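Local coordinates for protein ABC sugar (Ribose) transporter, periplasmic substrate-binding subunit (Rhodobacter sphaeroides, PDB 3L49) that probably binds a sugar in the periplasm and delivers it to an ABC transporter, at residues A26-I31 / A38-A43; D181-Y186 / Q208-A213. All blocks are in the same frame, centred on the assembly; numbering follows the deposited sequence.

Contact 1: residues A26-I31 / A38-A43; sequences AQIAEI and AIALDA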
loop_
_atom_site.group_PDB
_atom_site.type_symbol
_atom_site.label_atom_id
_atom_site.label_comp_id
_atom_site.label_asym_id
_atom_site.label_seq_id
_atom_site.Cartn_x
_atom_site.Cartn_y
_atom_site.Cartn_z
ATOM N N ALA A 26 -10.972 -10.920 -2.403
ATOM C CA ALA A 26 -12.212 -10.155 -2.591
ATOM C C ALA A 26 -12.603 -10.048 -4.061
ATOM O O ALA A 26 -13.792 -10.106 -4.396
ATOM C CB ALA A 26 -12.078 -8.775 -1.985
ATOM N N GLN A 27 -11.593 -9.881 -4.917
ATOM C CA GLN A 27 -11.775 -9.880 -6.362
ATOM C C GLN A 27 -12.321 -11.209 -6.869
ATOM O O GLN A 27 -13.323 -11.227 -7.585
ATOM C CB GLN A 27 -10.464 -9.547 -7.079
ATOM C CG GLN A 27 -10.121 -8.078 -7.077
ATOM C CD GLN A 27 -8.661 -7.835 -7.377
ATOM O OE1 GLN A 27 -8.251 -7.824 -8.527
ATOM N NE2 GLN A 27 -7.866 -7.647 -6.336
ATOM N N ILE A 28 -11.667 -12.305 -6.478
ATOM C CA ILE A 28 -12.072 -13.658 -6.867
ATOM C C ILE A 28 -13.510 -13.922 -6.438
ATOM O O ILE A 28 -14.335 -14.352 -7.253
ATOM C CB ILE A 28 -11.121 -14.736 -6.273
ATOM C CG1 ILE A 28 -9.709 -14.609 -6.861
ATOM C CG2 ILE A 28 -11.652 -16.158 -6.512
ATOM C CD1 ILE A 28 -8.651 -15.444 -6.113
ATOM N N ALA A 29 -13.798 -13.623 -5.168
ATOM C CA ALA A 29 -15.118 -13.830 -4.561
ATOM C C ALA A 29 -16.225 -13.060 -5.275
ATOM O O ALA A 29 -17.319 -13.590 -5.482
ATOM C CB ALA A 29 -15.086 -13.447 -3.087
ATOM N N GLU A 30 -15.921 -11.819 -5.662
ATOM C CA GLU A 30 -16.894 -10.959 -6.323
ATOM C C GLU A 30 -17.157 -11.363 -7.772
ATOM O O GLU A 30 -18.303 -11.304 -8.233
ATOM C CB GLU A 30 -16.496 -9.476 -6.208
ATOM C CG GLU A 30 -17.653 -8.481 -6.430
ATOM C CD GLU A 30 -18.874 -8.694 -5.501
ATOM O OE1 GLU A 30 -18.747 -9.323 -4.422
ATOM O OE2 GLU A 30 -19.976 -8.213 -5.851
ATOM N N ILE A 31 -16.103 -11.782 -8.474
ATOM C CA ILE A 31 -16.231 -12.289 -9.842
ATOM C C ILE A 31 -17.184 -13.482 -9.861
ATOM O O ILE A 31 -18.165 -13.490 -10.611
ATOM C CB ILE A 31 -14.871 -12.676 -10.466
ATOM C CG1 ILE A 31 -14.036 -11.428 -10.757
ATOM C CG2 ILE A 31 -15.091 -13.435 -11.774
ATOM C CD1 ILE A 31 -12.532 -11.697 -10.924
ATOM N N ALA A 38 -13.089 -16.487 -12.911
ATOM C CA ALA A 38 -11.880 -15.761 -12.561
ATOM C C ALA A 38 -10.644 -16.529 -13.012
ATOM O O ALA A 38 -10.529 -17.714 -12.749
ATOM C CB ALA A 38 -11.835 -15.514 -11.052
ATOM N N ILE A 39 -9.734 -15.861 -13.715
ATOM C CA ILE A 39 -8.399 -16.407 -13.918
ATOM C C ILE A 39 -7.462 -15.630 -12.999
ATOM O O ILE A 39 -7.053 -14.507 -13.306
ATOM C CB ILE A 39 -7.942 -16.353 -15.392
ATOM C CG1 ILE A 39 -8.884 -17.192 -16.266
ATOM C CG2 ILE A 39 -6.478 -16.835 -15.533
ATOM C CD1 ILE A 39 -8.629 -17.073 -17.761
ATOM N N ALA A 40 -7.144 -16.238 -11.861
ATOM C CA ALA A 40 -6.400 -15.566 -10.810
ATOM C C ALA A 40 -4.924 -15.928 -10.819
ATOM O O ALA A 40 -4.549 -17.065 -10.523
ATOM C CB ALA A 40 -7.019 -15.875 -9.464
ATOM N N LEU A 41 -4.084 -14.947 -11.134
ATOM C CA LEU A 41 -2.638 -15.160 -11.159
ATOM C C LEU A 41 -1.892 -14.317 -10.117
ATOM O O LEU A 41 -2.148 -13.117 -9.963
ATOM C CB LEU A 41 -2.082 -14.927 -12.569
ATOM C CG LEU A 41 -2.651 -15.783 -13.716
ATOM C CD1 LEU A 41 -2.261 -15.174 -15.035
ATOM C CD2 LEU A 41 -2.220 -17.270 -13.666
ATOM N N ASP A 42 -0.980 -14.976 -9.405
ATOM C CA ASP A 42 -0.200 -14.387 -8.320
ATOM C C ASP A 42 1.289 -14.500 -8.672
ATOM O O ASP A 42 1.802 -15.589 -8.930
ATOM C CB ASP A 42 -0.539 -15.102 -6.999
ATOM C CG ASP A 42 0.444 -14.793 -5.851
ATOM O OD1 ASP A 42 1.350 -13.943 -5.980
ATOM O OD2 ASP A 42 0.294 -15.424 -4.784
ATOM N N ALA A 43 1.985 -13.370 -8.646
ATOM C CA ALA A 43 3.364 -13.320 -9.137
ATOM C C ALA A 43 4.408 -13.740 -8.119
ATOM O O ALA A 43 5.576 -13.908 -8.477
ATOM C CB ALA A 43 3.681 -11.943 -9.689
#
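Ile31, which packs against Ala38, is tied into its helix by Ile31 N to Gln27 O at 3.0 Å, and that same Gln27 has a side-chain NE2 gripped by two oxygens, OE1 of Gln68 and the carbonyl O of Ala23. No hydrogen bond runs between 26-31 and 38-43 themselves; 168 Å² is buried between them, and the side-chain contacts are apolar. Ile31 points toward the strand and sets two of its methyls, CD1 and CG2, against one side of the Ala38 methyl, each 3.9 Å from Ala38 CB. CG2 also approaches the backbone, with Ile31 CG2 at 3.8 Å from Ala38 N. Ile28, one helical turn earlier, works through a single arm. Its CG1 stands beside the backbone N (chi1 -65°) and CD1 continues the chain almost fully extended (chi2 168°), carrying a group that starts out across the line to the strand up to Ala40, with Ile28 CD1 at 3.8 Å from Ala40 CB. These contacts join the helix and second strand of a beta-alpha-beta crossover formed by strand 7-12, helix 18-33 and strand 37-42. Ile10 of strand 7-12 touches both Ile28 and Ile31, so the helix straddles the two parallel strands. Ala38 and Ala40 point their methyls toward the helix, whereas Ile39 points away from it and packs on Leu57 of helix 47-60. Small alanine side chains let the helix come close at this outermost strand: the nearest CA atoms, of Ile28 and Ala38, are 6.1 Å apart.

Contact 2: residues D181-Y186 / Q208-A213; sequences DMLTKY and QALQAA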
loop_
_atom_site.group_PDB
_atom_site.type_symbol
_atom_site.label_atom_id
_atom_site.label_comp_id
_atom_site.label_asym_id
_atom_site.label_seq_id
_atom_site.Cartn_x
_atom_site.Cartn_y
_atom_site.Cartn_z
ATOM N N ASP A 181 20.303 -0.519 14.134
ATOM C CA ASP A 181 21.479 0.189 13.618
ATOM C C ASP A 181 21.387 1.681 13.903
ATOM O O ASP A 181 22.343 2.296 14.363
ATOM C CB ASP A 181 21.617 -0.009 12.101
ATOM C CG ASP A 181 22.008 -1.429 11.712
ATOM O OD1 ASP A 181 22.278 -2.259 12.613
ATOM O OD2 ASP A 181 22.041 -1.714 10.490
ATOM N N MET A 182 20.208 2.239 13.649
ATOM C CA MET A 182 19.984 3.674 13.716
ATOM C C MET A 182 19.898 4.184 15.151
ATOM O O MET A 182 20.283 5.321 15.429
ATOM C CB MET A 182 18.730 4.032 12.910
ATOM C CG MET A 182 18.862 5.285 12.043
ATOM S SD MET A 182 20.288 5.413 10.927
ATOM C CE MET A 182 20.148 3.929 9.939
ATOM N N LEU A 183 19.409 3.336 16.056
ATOM C CA LEU A 183 19.390 3.642 17.493
ATOM C C LEU A 183 20.796 3.603 18.097
ATOM O O LEU A 183 21.080 4.310 19.066
ATOM C CB LEU A 183 18.490 2.663 18.249
ATOM C CG LEU A 183 16.972 2.771 18.067
ATOM C CD1 LEU A 183 16.279 1.475 18.481
ATOM C CD2 LEU A 183 16.403 3.960 18.834
ATOM N N THR A 184 21.654 2.755 17.529
ATOM C CA THR A 184 23.066 2.687 17.907
ATOM C C THR A 184 23.766 3.961 17.448
ATOM O O THR A 184 24.510 4.577 18.221
ATOM C CB THR A 184 23.763 1.423 17.321
ATOM O OG1 THR A 184 23.295 0.259 18.011
ATOM C CG2 THR A 184 25.285 1.495 17.462
ATOM N N LYS A 185 23.493 4.356 16.202
ATOM C CA LYS A 185 24.066 5.569 15.616
ATOM C C LYS A 185 23.566 6.834 16.324
ATOM O O LYS A 185 24.338 7.767 16.534
ATOM C CB LYS A 185 23.796 5.634 14.101
ATOM C CG LYS A 185 24.657 6.666 13.363
ATOM C CD LYS A 185 24.228 6.883 11.906
ATOM C CE LYS A 185 25.109 6.139 10.904
ATOM N NZ LYS A 185 24.729 4.705 10.743
ATOM N N TYR A 186 22.289 6.846 16.711
ATOM C CA TYR A 186 21.694 7.986 17.423
ATOM C C TYR A 186 21.114 7.597 18.791
ATOM O O TYR A 186 19.899 7.406 18.925
ATOM C CB TYR A 186 20.627 8.666 16.558
ATOM C CG TYR A 186 21.109 9.024 15.177
ATOM C CD1 TYR A 186 22.055 10.035 14.986
ATOM C CD2 TYR A 186 20.627 8.347 14.059
ATOM C CE1 TYR A 186 22.511 10.362 13.712
ATOM C CE2 TYR A 186 21.071 8.663 12.783
ATOM C CZ TYR A 186 22.014 9.674 12.615
ATOM O OH TYR A 186 22.456 9.988 11.351
ATOM N N GLN A 208 8.853 -3.325 17.301
ATOM C CA GLN A 208 9.485 -4.414 18.053
ATOM C C GLN A 208 10.909 -4.061 18.505
ATOM O O GLN A 208 11.271 -4.310 19.666
ATOM C CB GLN A 208 9.489 -5.693 17.228
ATOM C CG GLN A 208 8.148 -6.437 17.203
ATOM C CD GLN A 208 8.072 -7.486 16.100
ATOM O OE1 GLN A 208 7.040 -8.144 15.920
ATOM N NE2 GLN A 208 9.166 -7.642 15.346
ATOM N N ALA A 209 11.685 -3.453 17.595
ATOM C CA ALA A 209 13.051 -2.997 17.867
ATOM C C ALA A 209 13.139 -1.914 18.942
ATOM O O ALA A 209 14.000 -1.987 19.819
ATOM C CB ALA A 209 13.720 -2.504 16.574
ATOM N N LEU A 210 12.265 -0.909 18.857
ATOM C CA LEU A 210 12.214 0.185 19.837
ATOM C C LEU A 210 11.847 -0.332 21.211
ATOM O O LEU A 210 12.398 0.113 22.222
ATOM C CB LEU A 210 11.180 1.244 19.423
ATOM C CG LEU A 210 11.439 2.115 18.190
ATOM C CD1 LEU A 210 10.205 2.965 17.896
ATOM C CD2 LEU A 210 12.680 2.992 18.361
ATOM N N GLN A 211 10.895 -1.263 21.225
ATOM C CA GLN A 211 10.466 -1.946 22.429
ATOM C C GLN A 211 11.631 -2.696 23.074
ATOM O O GLN A 211 11.901 -2.524 24.263
ATOM C CB GLN A 211 9.328 -2.899 22.080
ATOM C CG GLN A 211 8.370 -3.140 23.196
ATOM C CD GLN A 211 6.929 -2.949 22.770
ATOM O OE1 GLN A 211 6.101 -2.502 23.564
ATOM N NE2 GLN A 211 6.619 -3.281 21.515
ATOM N N ALA A 212 12.344 -3.485 22.273
ATOM C CA ALA A 212 13.533 -4.201 22.737
ATOM C C ALA A 212 14.663 -3.262 23.209
ATOM O O ALA A 212 15.484 -3.647 24.053
ATOM C CB ALA A 212 14.041 -5.153 21.654
ATOM N N ALA A 213 14.688 -2.037 22.678
ATOM C CA ALA A 213 15.686 -1.042 23.077
ATOM C C ALA A 213 15.258 -0.282 24.326
ATOM O O ALA A 213 16.041 0.472 24.896
ATOM C CB ALA A 213 15.963 -0.085 21.939
#
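Apolar contact between Leu183 and the pair Leu210 and Ala213 carries this helix-to-helix packing. Leu183 points toward 208-213, and its two methyls share the work. Leu183 CD1 meets Ala213 CB at 3.8 Å and Leu210 CD2 at 3.9 Å, while Leu183 CD2 also sits 3.9 Å from Leu210 CD2. One methyl of Leu210 therefore faces both branches of the Leu183 fork, and the two leucine side chains cross at about a right angle. Leu210 leaves its helix turned partly aside; with CG beside the backbone N (chi1 -69°), its CD2 is still brought within touch of Leu183. Ala209 adds little, its carbonyl O being 4.4 Å from Leu183 CD1.

No polar bond crosses between the segments. Ala213 N reaches Ala209 O at 2.9 Å within its own segment, and Ala213 points toward 181-186. Nearer the start of helix 171-185, Tyr176 extends the packing onto Ala209 and Ala212 of helix 200-212.

With no hydrogen bond or charge pair across 125 Å² of buried surface, the contact rests on apolar burial and van der Waals touching, with no directional bond between the segments to fix their register.

In the fold
Contact 1 closes before contact 2 opens along the chain; their centres lie 40 Å apart, on opposite sides of the chain's centre, and their nearest atoms stay about 23 Å apart. One mixed sheet, as counted within the chain, runs through both regions: strand 37-42 of contact 1 is an outermost strand, whereas strand 194-197, which links the two helices of contact 2, lies toward the other end. This matches the two-lobed periplasmic binding protein fold, with one contact in each lobe. In the second lobe the Cys140-Cys198 disulfide ties helix 138-152 to the chain just before helix 200-212. Each contact thus packs its own lobe, and neither bridges the two.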